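Local structure of envelopment polyprotein (Bovine Schmallenberg virus BH80/Germany/2011, 7A56) at residues T151-W165 against P280-V294. The protein probably fuses the viral and host membranes during entry, as the class II fusion glycoprotein Gc of an orthobunyavirus, here a trimer in its postfusion form. Residues are numbered along the deposited sequence; the frame is centred on the assembly and turned at random.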
ATOM      1  N   THR A 151       8.395  16.958 -34.421  1.00 24.30           N
ATOM      2  CA  THR A 151       9.003  17.543 -35.632  1.00 24.42           C
ATOM      3  C   THR A 151      10.397  16.998 -35.905  1.00 25.34           C
ATOM      4  O   THR A 151      11.064  16.410 -35.051  1.00 25.60           O
ATOM      5  CB  THR A 151       9.079  19.064 -35.518  1.00 27.45           C
ATOM      6  OG1 THR A 151       9.795  19.386 -34.330  1.00 30.42           O
ATOM      7  CG2 THR A 151       7.676  19.688 -35.406  1.00 29.37           C
ATOM      8  N   PHE A 152      10.860  17.234 -37.144  1.00 29.07           N
ATOM      9  CA  PHE A 152      12.230  16.903 -37.479  1.00 26.58           C
ATOM     10  C   PHE A 152      12.685  17.878 -38.556  1.00 25.46           C
ATOM     11  O   PHE A 152      11.865  18.409 -39.307  1.00 27.63           O
ATOM     12  CB  PHE A 152      12.398  15.465 -38.008  1.00 23.88           C
ATOM     13  CG  PHE A 152      11.371  15.065 -39.059  1.00 27.51           C
ATOM     14  CD1 PHE A 152      11.574  15.372 -40.412  1.00 31.62           C
ATOM     15  CD2 PHE A 152      10.227  14.336 -38.682  1.00 31.23           C
ATOM     16  CE1 PHE A 152      10.651  15.023 -41.368  1.00 33.60           C
ATOM     17  CE2 PHE A 152       9.284  13.961 -39.645  1.00 31.02           C
ATOM     18  CZ  PHE A 152       9.507  14.326 -41.009  1.00 32.46           C
ATOM     19  N   SER A 153      13.991  18.122 -38.617  1.00 23.85           N
ATOM     20  CA  SER A 153      14.485  19.054 -39.654  1.00 23.39           C
ATOM     21  C   SER A 153      15.991  18.875 -39.822  1.00 26.08           C
ATOM     22  O   SER A 153      16.694  18.423 -38.905  1.00 24.48           O
ATOM     23  CB  SER A 153      14.175  20.520 -39.328  1.00 26.70           C
ATOM     24  OG  SER A 153      14.804  20.906 -38.103  1.00 29.82           O
ATOM     25  N   LYS A 154      16.485  19.302 -40.991  1.00 24.75           N
ATOM     26  CA  LYS A 154      17.919  19.412 -41.226  1.00 25.92           C
ATOM     27  C   LYS A 154      18.194  20.692 -42.005  1.00 25.76           C
ATOM     28  O   LYS A 154      17.569  20.933 -43.051  1.00 25.92           O
ATOM     29  CB  LYS A 154      18.462  18.208 -42.004  1.00 28.71           C
ATOM     30  CG  LYS A 154      18.782  16.989 -41.099  1.00 33.34           C
ATOM     31  CD  LYS A 154      19.363  15.794 -41.852  1.00 38.85           C
ATOM     32  CE  LYS A 154      19.621  14.602 -40.888  1.00 44.01           C
ATOM     33  NZ  LYS A 154      20.841  14.811 -40.059  1.00 47.59           N
ATOM     34  N   GLU A 155      19.093  21.520 -41.453  1.00 24.06           N
ATOM     35  CA  GLU A 155      19.608  22.709 -42.110  1.00 24.72           C
ATOM     36  C   GLU A 155      20.573  22.283 -43.217  1.00 25.68           C
ATOM     37  O   GLU A 155      21.030  21.127 -43.263  1.00 25.45           O
ATOM     38  CB  GLU A 155      20.397  23.598 -41.137  1.00 22.88           C
ATOM     39  CG  GLU A 155      19.697  24.046 -39.867  1.00 25.67           C
ATOM     40  CD  GLU A 155      18.669  25.125 -40.065  1.00 29.72           C
ATOM     41  OE1 GLU A 155      18.613  25.715 -41.159  1.00 29.38           O
ATOM     42  OE2 GLU A 155      17.928  25.437 -39.076  1.00 31.48           O
ATOM     43  N   ARG A 156      20.880  23.234 -44.076  1.00 26.14           N
ATOM     44  CA  ARG A 156      21.946  23.085 -45.083  1.00 27.55           C
ATOM     45  C   ARG A 156      21.646  21.924 -46.042  1.00 29.47           C
ATOM     46  O   ARG A 156      22.551  21.222 -46.495  1.00 29.71           O
ATOM     47  CB  ARG A 156      23.310  22.865 -44.394  1.00 26.16           C
ATOM     48  CG  ARG A 156      23.740  23.966 -43.406  1.00 29.48           C
ATOM     49  CD  ARG A 156      24.812  23.452 -42.412  1.00 28.89           C
ATOM     50  NE  ARG A 156      24.233  22.487 -41.433  1.00 29.07           N
ATOM     51  CZ  ARG A 156      24.532  21.185 -41.436  1.00 30.71           C
ATOM     52  NH1 ARG A 156      25.401  20.708 -42.334  1.00 33.80           N
ATOM     53  NH2 ARG A 156      23.987  20.370 -40.563  1.00 31.84           N
ATOM     54  N   SER A 157      20.369  21.724 -46.393  1.00 24.84           N
ATOM     55  CA  SER A 157      20.052  20.546 -47.192  1.00 22.85           C
ATOM     56  C   SER A 157      20.291  20.736 -48.710  1.00 25.61           C
ATOM     57  O   SER A 157      20.527  19.732 -49.426  1.00 26.43           O
ATOM     58  CB  SER A 157      18.611  20.124 -46.900  1.00 25.22           C
ATOM     59  OG  SER A 157      17.773  21.272 -46.951  1.00 26.54           O
ATOM     60  N   SER A 158      20.323  21.979 -49.216  1.00 26.11           N
ATOM     61  CA  SER A 158      20.592  22.234 -50.628  1.00 27.19           C
ATOM     62  C   SER A 158      22.103  22.147 -50.883  1.00 28.34           C
ATOM     63  O   SER A 158      22.889  22.825 -50.211  1.00 28.36           O
ATOM     64  CB  SER A 158      20.084  23.625 -51.043  1.00 28.10           C
ATOM     65  OG  SER A 158      18.664  23.686 -50.926  1.00 28.58           O
ATOM     66  N   ASN A 159      22.522  21.288 -51.803  1.00 27.56           N
ATOM     67  CA  ASN A 159      23.937  21.245 -52.188  1.00 27.55           C
ATOM     68  C   ASN A 159      24.018  20.707 -53.591  1.00 27.96           C
ATOM     69  O   ASN A 159      23.057  20.139 -54.108  1.00 26.48           O
ATOM     70  CB  ASN A 159      24.753  20.329 -51.270  1.00 28.67           C
ATOM     71  CG  ASN A 159      25.213  21.008 -50.020  1.00 40.01           C
ATOM     72  OD1 ASN A 159      26.096  21.847 -50.062  1.00 42.36           O
ATOM     73  ND2 ASN A 159      24.625  20.614 -48.869  1.00 49.46           N
ATOM     74  N   TRP A 160      25.201  20.855 -54.202  1.00 26.19           N
ATOM     75  CA  TRP A 160      25.382  20.277 -55.521  1.00 29.03           C
ATOM     76  C   TRP A 160      25.188  18.761 -55.470  1.00 29.93           C
ATOM     77  O   TRP A 160      25.749  18.085 -54.609  1.00 29.18           O
ATOM     78  CB  TRP A 160      26.783  20.610 -56.039  1.00 28.81           C
ATOM     79  CG  TRP A 160      26.943  20.265 -57.436  1.00 31.78           C
ATOM     80  CD1 TRP A 160      26.604  21.030 -58.511  1.00 34.24           C
ATOM     81  CD2 TRP A 160      27.475  19.054 -57.956  1.00 34.87           C
ATOM     82  NE1 TRP A 160      26.931  20.390 -59.664  1.00 37.60           N
ATOM     83  CE2 TRP A 160      27.460  19.168 -59.361  1.00 36.77           C
ATOM     84  CE3 TRP A 160      27.986  17.892 -57.374  1.00 37.60           C
ATOM     85  CZ2 TRP A 160      27.915  18.161 -60.204  1.00 39.76           C
ATOM     86  CZ3 TRP A 160      28.444  16.882 -58.218  1.00 43.96           C
ATOM     87  CH2 TRP A 160      28.401  17.027 -59.615  1.00 46.86           C
ATOM     88  N   GLY A 161      24.448  18.224 -56.445  1.00 32.74           N
ATOM     89  CA  GLY A 161      24.110  16.825 -56.417  1.00 30.33           C
ATOM     90  C   GLY A 161      22.908  16.537 -55.548  1.00 34.42           C
ATOM     91  O   GLY A 161      22.551  15.362 -55.372  1.00 35.77           O
ATOM     92  N   CYS A 162      22.313  17.575 -54.957  1.00 30.22           N
ATOM     93  CA  CYS A 162      21.310  17.411 -53.918  1.00 29.82           C
ATOM     94  C   CYS A 162      20.411  18.648 -53.944  1.00 29.38           C
ATOM     95  O   CYS A 162      20.204  19.319 -52.944  1.00 29.98           O
ATOM     96  CB  CYS A 162      21.970  17.239 -52.559  1.00 28.27           C
ATOM     97  SG  CYS A 162      20.802  16.555 -51.364  1.00 30.67           S
ATOM     98  N   GLU A 163      19.850  18.925 -55.111  1.00 27.35           N
ATOM     99  CA  GLU A 163      19.062  20.120 -55.336  1.00 28.26           C
ATOM    100  C   GLU A 163      17.683  19.741 -55.830  1.00 33.74           C
ATOM    101  O   GLU A 163      17.554  18.904 -56.730  1.00 35.22           O
ATOM    102  CB  GLU A 163      19.692  21.035 -56.463  1.00 29.80           C
ATOM    103  CG  GLU A 163      21.136  21.487 -56.269  1.00 32.25           C
ATOM    104  CD  GLU A 163      21.293  22.588 -55.223  1.00 34.65           C
ATOM    105  OE1 GLU A 163      20.338  22.838 -54.485  1.00 33.14           O
ATOM    106  OE2 GLU A 163      22.380  23.220 -55.163  1.00 35.25           O
ATOM    107  N   GLU A 164      16.668  20.458 -55.356  1.00 33.98           N
ATOM    108  CA  GLU A 164      15.415  20.389 -56.095  1.00 39.82           C
ATOM    109  C   GLU A 164      15.558  21.107 -57.430  1.00 40.03           C
ATOM    110  O   GLU A 164      16.527  21.819 -57.677  1.00 40.80           O
ATOM    111  CB  GLU A 164      14.270  20.995 -55.291  1.00 44.86           C
ATOM    112  CG  GLU A 164      14.309  22.517 -55.108  1.00 49.59           C
ATOM    113  CD  GLU A 164      13.031  22.992 -54.386  1.00 54.78           C
ATOM    114  OE1 GLU A 164      11.925  22.646 -54.854  1.00 59.60           O
ATOM    115  OE2 GLU A 164      13.120  23.652 -53.338  1.00 53.63           O
ATOM    116  N   TRP A 165      14.583  20.891 -58.313  1.00 41.50           N
ATOM    117  CA  TRP A 165      14.657  21.447 -59.663  1.00 45.99           C
ATOM    118  C   TRP A 165      14.791  22.971 -59.591  1.00 46.12           C
ATOM    119  O   TRP A 165      13.998  23.638 -58.920  1.00 47.21           O
ATOM    120  CB  TRP A 165      13.414  21.009 -60.458  1.00 48.80           C
ATOM    121  CG  TRP A 165      13.506  21.229 -61.991  1.00 55.37           C
ATOM    122  CD1 TRP A 165      13.876  20.304 -62.962  1.00 55.18           C
ATOM    123  CD2 TRP A 165      13.205  22.431 -62.691  1.00 60.23           C
ATOM    124  NE1 TRP A 165      13.813  20.877 -64.209  1.00 59.83           N
ATOM    125  CE2 TRP A 165      13.415  22.180 -64.073  1.00 62.83           C
ATOM    126  CE3 TRP A 165      12.785  23.698 -62.289  1.00 63.80           C
ATOM    127  CZ2 TRP A 165      13.219  23.151 -65.039  1.00 69.00           C
ATOM    128  CZ3 TRP A 165      12.594  24.662 -63.252  1.00 68.39           C
ATOM    129  CH2 TRP A 165      12.805  24.385 -64.612  1.00 74.90           C
ATOM    130  N   PRO A 280      12.648  11.590 -33.808  1.00 25.32           N
ATOM    131  CA  PRO A 280      12.479  10.769 -35.012  1.00 25.82           C
ATOM    132  C   PRO A 280      13.806  10.368 -35.616  1.00 26.56           C
ATOM    133  O   PRO A 280      14.773  11.137 -35.600  1.00 26.50           O
ATOM    134  CB  PRO A 280      11.709  11.687 -35.955  1.00 24.38           C
ATOM    135  CG  PRO A 280      10.845  12.487 -34.985  1.00 28.39           C
ATOM    136  CD  PRO A 280      11.783  12.782 -33.844  1.00 26.02           C
ATOM    137  N   LYS A 281      13.833   9.161 -36.170  1.00 24.75           N
ATOM    138  CA  LYS A 281      14.999   8.711 -36.912  1.00 26.93           C
ATOM    139  C   LYS A 281      14.782   9.195 -38.334  1.00 25.88           C
ATOM    140  O   LYS A 281      14.144   8.514 -39.140  1.00 26.57           O
ATOM    141  CB  LYS A 281      15.132   7.201 -36.872  1.00 30.95           C
ATOM    142  CG  LYS A 281      15.542   6.643 -35.512  1.00 37.41           C
ATOM    143  CD  LYS A 281      15.679   5.151 -35.728  1.00 43.21           C
ATOM    144  CE  LYS A 281      16.649   4.526 -34.771  1.00 49.05           C
ATOM    145  NZ  LYS A 281      16.804   3.075 -35.098  1.00 49.43           N
ATOM    146  N   PHE A 282      15.349  10.366 -38.636  1.00 26.22           N
ATOM    147  CA  PHE A 282      15.090  11.114 -39.863  1.00 25.21           C
ATOM    148  C   PHE A 282      16.397  11.318 -40.624  1.00 25.32           C
ATOM    149  O   PHE A 282      17.393  11.771 -40.038  1.00 24.77           O
ATOM    150  CB  PHE A 282      14.506  12.501 -39.505  1.00 23.62           C
ATOM    151  CG  PHE A 282      14.622  13.532 -40.636  1.00 27.65           C
ATOM    152  CD1 PHE A 282      14.037  13.297 -41.884  1.00 26.44           C
ATOM    153  CD2 PHE A 282      15.254  14.747 -40.415  1.00 27.27           C
ATOM    154  CE1 PHE A 282      14.150  14.280 -42.952  1.00 28.75           C
ATOM    155  CE2 PHE A 282      15.356  15.716 -41.451  1.00 27.80           C
ATOM    156  CZ  PHE A 282      14.775  15.475 -42.696  1.00 30.13           C
ATOM    157  N   ASP A 283      16.386  10.996 -41.903  1.00 23.85           N
ATOM    158  CA  ASP A 283      17.499  11.333 -42.796  1.00 24.15           C
ATOM    159  C   ASP A 283      16.896  11.513 -44.174  1.00 25.09           C
ATOM    160  O   ASP A 283      15.673  11.453 -44.353  1.00 26.38           O
ATOM    161  CB  ASP A 283      18.601  10.226 -42.720  1.00 26.27           C
ATOM    162  CG  ASP A 283      20.012  10.767 -42.995  1.00 27.14           C
ATOM    163  OD1 ASP A 283      20.109  11.783 -43.718  1.00 24.50           O
ATOM    164  OD2 ASP A 283      21.013  10.148 -42.540  1.00 26.04           O
ATOM    165  N   TYR A 284      17.748  11.757 -45.175  1.00 24.61           N
ATOM    166  CA  TYR A 284      17.207  11.931 -46.503  1.00 26.72           C
ATOM    167  C   TYR A 284      18.258  11.520 -47.536  1.00 28.49           C
ATOM    168  O   TYR A 284      19.469  11.512 -47.253  1.00 24.48           O
ATOM    169  CB  TYR A 284      16.797  13.403 -46.735  1.00 28.50           C
ATOM    170  CG  TYR A 284      17.937  14.439 -46.649  1.00 26.82           C
ATOM    171  CD1 TYR A 284      18.287  15.013 -45.422  1.00 28.06           C
ATOM    172  CD2 TYR A 284      18.621  14.864 -47.783  1.00 27.87           C
ATOM    173  CE1 TYR A 284      19.290  15.941 -45.320  1.00 27.25           C
ATOM    174  CE2 TYR A 284      19.661  15.800 -47.686  1.00 26.75           C
ATOM    175  CZ  TYR A 284      19.970  16.339 -46.477  1.00 28.05           C
ATOM    176  OH  TYR A 284      20.978  17.246 -46.360  1.00 28.69           O
ATOM    177  N   VAL A 285      17.767  11.280 -48.762  1.00 28.79           N
ATOM    178  CA  VAL A 285      18.566  10.911 -49.943  1.00 29.86           C
ATOM    179  C   VAL A 285      18.415  12.007 -51.000  1.00 29.26           C
ATOM    180  O   VAL A 285      17.361  12.652 -51.105  1.00 27.78           O
ATOM    181  CB  VAL A 285      18.135   9.519 -50.475  1.00 33.25           C
ATOM    182  CG1 VAL A 285      18.687   9.188 -51.762  1.00 39.90           C
ATOM    183  CG2 VAL A 285      18.606   8.403 -49.466  1.00 37.82           C
ATOM    184  N   CYS A 286      19.497  12.253 -51.741  1.00 29.57           N
ATOM    185  CA  CYS A 286      19.585  13.347 -52.705  1.00 29.89           C
ATOM    186  C   CYS A 286      19.200  12.934 -54.096  1.00 31.74           C
ATOM    187  O   CYS A 286      19.382  11.785 -54.523  1.00 34.33           O
ATOM    188  CB  CYS A 286      21.017  13.926 -52.761  1.00 31.58           C
ATOM    189  SG  CYS A 286      21.504  14.632 -51.180  1.00 35.83           S
ATOM    190  N   HIS A 287      18.769  13.937 -54.862  1.00 31.48           N
ATOM    191  CA  HIS A 287      18.714  13.842 -56.308  1.00 33.82           C
ATOM    192  C   HIS A 287      19.323  15.110 -56.902  1.00 32.41           C
ATOM    193  O   HIS A 287      19.351  16.167 -56.254  1.00 28.96           O
ATOM    194  CB  HIS A 287      17.291  13.633 -56.778  1.00 36.86           C
ATOM    195  CG  HIS A 287      16.642  12.424 -56.170  1.00 37.79           C
ATOM    196  ND1 HIS A 287      16.915  11.142 -56.604  1.00 37.02           N
ATOM    197  CD2 HIS A 287      15.729  12.303 -55.172  1.00 38.49           C
ATOM    198  CE1 HIS A 287      16.184  10.287 -55.901  1.00 40.37           C
ATOM    199  NE2 HIS A 287      15.466  10.964 -55.022  1.00 37.72           N
ATOM    200  N   ALA A 288      19.868  14.977 -58.113  1.00 33.96           N
ATOM    201  CA  ALA A 288      20.538  16.107 -58.760  1.00 33.79           C
ATOM    202  C   ALA A 288      19.580  17.246 -59.111  1.00 34.93           C
ATOM    203  O   ALA A 288      19.980  18.418 -59.084  1.00 33.71           O
ATOM    204  CB  ALA A 288      21.274  15.656 -60.036  1.00 37.98           C
ATOM    205  N   PHE A 289      18.346  16.947 -59.518  1.00 33.93           N
ATOM    206  CA  PHE A 289      17.391  18.032 -59.807  1.00 34.79           C
ATOM    207  C   PHE A 289      15.963  17.594 -59.507  1.00 36.08           C
ATOM    208  O   PHE A 289      15.047  17.767 -60.325  1.00 37.14           O
ATOM    209  CB  PHE A 289      17.520  18.559 -61.239  1.00 41.32           C
ATOM    210  CG  PHE A 289      17.577  17.487 -62.299  1.00 46.49           C
ATOM    211  CD1 PHE A 289      18.791  16.910 -62.662  1.00 45.76           C
ATOM    212  CD2 PHE A 289      16.419  17.069 -62.947  1.00 50.63           C
ATOM    213  CE1 PHE A 289      18.832  15.913 -63.640  1.00 49.36           C
ATOM    214  CE2 PHE A 289      16.458  16.079 -63.940  1.00 52.98           C
ATOM    215  CZ  PHE A 289      17.663  15.492 -64.273  1.00 51.71           C
ATOM    216  N   ASN A 290      15.770  17.092 -58.289  1.00 36.80           N
ATOM    217  CA  ASN A 290      14.458  16.691 -57.813  1.00 37.48           C
ATOM    218  C   ASN A 290      14.455  16.783 -56.301  1.00 35.83           C
ATOM    219  O   ASN A 290      15.508  16.766 -55.663  1.00 35.01           O
ATOM    220  CB  ASN A 290      14.117  15.289 -58.256  1.00 43.50           C
ATOM    221  CG  ASN A 290      12.673  15.176 -58.670  1.00 52.39           C
ATOM    222  OD1 ASN A 290      11.767  15.156 -57.825  1.00 55.05           O
ATOM    223  ND2 ASN A 290      12.441  15.144 -59.956  1.00 61.14           N
ATOM    224  N   ARG A 291      13.249  16.863 -55.733  1.00 33.58           N
ATOM    225  CA  ARG A 291      13.093  16.917 -54.286  1.00 34.27           C
ATOM    226  C   ARG A 291      13.770  15.724 -53.632  1.00 32.02           C
ATOM    227  O   ARG A 291      13.833  14.641 -54.225  1.00 32.77           O
ATOM    228  CB  ARG A 291      11.603  16.937 -53.918  1.00 37.65           C
ATOM    229  CG  ARG A 291      11.001  18.315 -54.034  1.00 48.28           C
ATOM    230  CD  ARG A 291       9.479  18.286 -54.003  1.00 61.34           C
ATOM    231  NE  ARG A 291       8.953  19.651 -54.092  1.00 74.05           N
ATOM    232  CZ  ARG A 291       9.016  20.432 -55.180  1.00 86.27           C
ATOM    233  NH1 ARG A 291       9.590  20.005 -56.308  1.00 88.97           N
ATOM    234  NH2 ARG A 291       8.506  21.661 -55.144  1.00 89.70           N
ATOM    235  N   LYS A 292      14.342  15.951 -52.436  1.00 28.66           N
ATOM    236  CA  LYS A 292      14.940  14.877 -51.638  1.00 27.82           C
ATOM    237  C   LYS A 292      13.880  13.884 -51.161  1.00 30.98           C
ATOM    238  O   LYS A 292      12.710  14.238 -50.979  1.00 29.44           O
ATOM    239  CB  LYS A 292      15.693  15.463 -50.421  1.00 26.66           C
ATOM    240  CG  LYS A 292      16.816  16.470 -50.916  1.00 28.19           C
ATOM    241  CD  LYS A 292      16.946  17.680 -49.937  1.00 27.69           C
ATOM    242  CE  LYS A 292      17.756  18.822 -50.642  1.00 29.96           C
ATOM    243  NZ  LYS A 292      17.340  19.048 -52.035  1.00 32.29           N
ATOM    244  N   ASP A 293      14.300  12.629 -50.968  1.00 31.00           N
ATOM    245  CA  ASP A 293      13.447  11.613 -50.314  1.00 31.31           C
ATOM    246  C   ASP A 293      13.703  11.605 -48.828  1.00 31.18           C
ATOM    247  O   ASP A 293      14.850  11.465 -48.400  1.00 29.43           O
ATOM    248  CB  ASP A 293      13.703  10.213 -50.867  1.00 35.66           C
ATOM    249  CG  ASP A 293      13.525  10.122 -52.368  1.00 42.88           C
ATOM    250  OD1 ASP A 293      12.533  10.643 -52.923  1.00 46.03           O
ATOM    251  OD2 ASP A 293      14.392   9.512 -53.026  1.00 45.80           O
ATOM    252  N   VAL A 294      12.619  11.669 -48.036  1.00 30.29           N
ATOM    253  CA  VAL A 294      12.681  11.603 -46.584  1.00 31.82           C
ATOM    254  C   VAL A 294      12.729  10.142 -46.173  1.00 32.89           C
ATOM    255  O   VAL A 294      11.914   9.339 -46.642  1.00 30.94           O
ATOM    256  CB  VAL A 294      11.467  12.323 -45.979  1.00 31.09           C
ATOM    257  CG1 VAL A 294      11.325  12.048 -44.493  1.00 28.45           C
ATOM    258  CG2 VAL A 294      11.599  13.843 -46.249  1.00 33.89           C
TER
HETATM  259  O   HOH W   1      21.714  18.535 -44.151  1.00 37.60           O
HETATM  260  O   HOH W   2      22.672  18.052 -48.648  1.00 36.80           O
HETATM  261  O   HOH W   3      17.367  21.909 -52.904  1.00 28.48           O
HETATM  262  O   HOH W   4      22.723  19.252 -58.656  1.00 32.96           O
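F152 and F282 join the strand 151-154 to the hairpin 281-285/293-296: F152 CD1 sits over the centre of one face of the F282 ring, the two planes inclined at 36°, while P280 CB and V294 CG1 flank F152. With chi1 at 161° the F282 ring is swung across to F152, and its CE2 comes to 3.7 Å from K154 CG. K154 runs on to the next aromatic, its CD meeting the edge of Y284 at CE1, 3.5 Å away. At the opposite edge of that ring lies SG of C162, 3.9 Å from Y284 CE2 and bonded to C286 in the disulfide that joins the two segments; next to it E163 N makes a weak bond to H287 O. K292, bent at chi2 and chi4, reaches in beside S157 and the type II turn N159-C162, and NZ donates to C162 O (3.0 Å) from above the carbonyl plane; N159 N reaches the same oxygen from the other face. NZ also holds a water shared with S158 OG and E164 N, and a salt bridge to E133. The solvent side is looser: W165 CD1 and F289 CD2 touch at 4.1 Å, and E164 OE1 lies over the R291 guanidinium, 3.6 Å from NH2, by charge alone. R156 of the second subunit makes a cation-pi contact with Y284 and a salt bridge to D283. Cross-link, buried ammonium and aromatic packing are consistent with braced segments within the trimer interface.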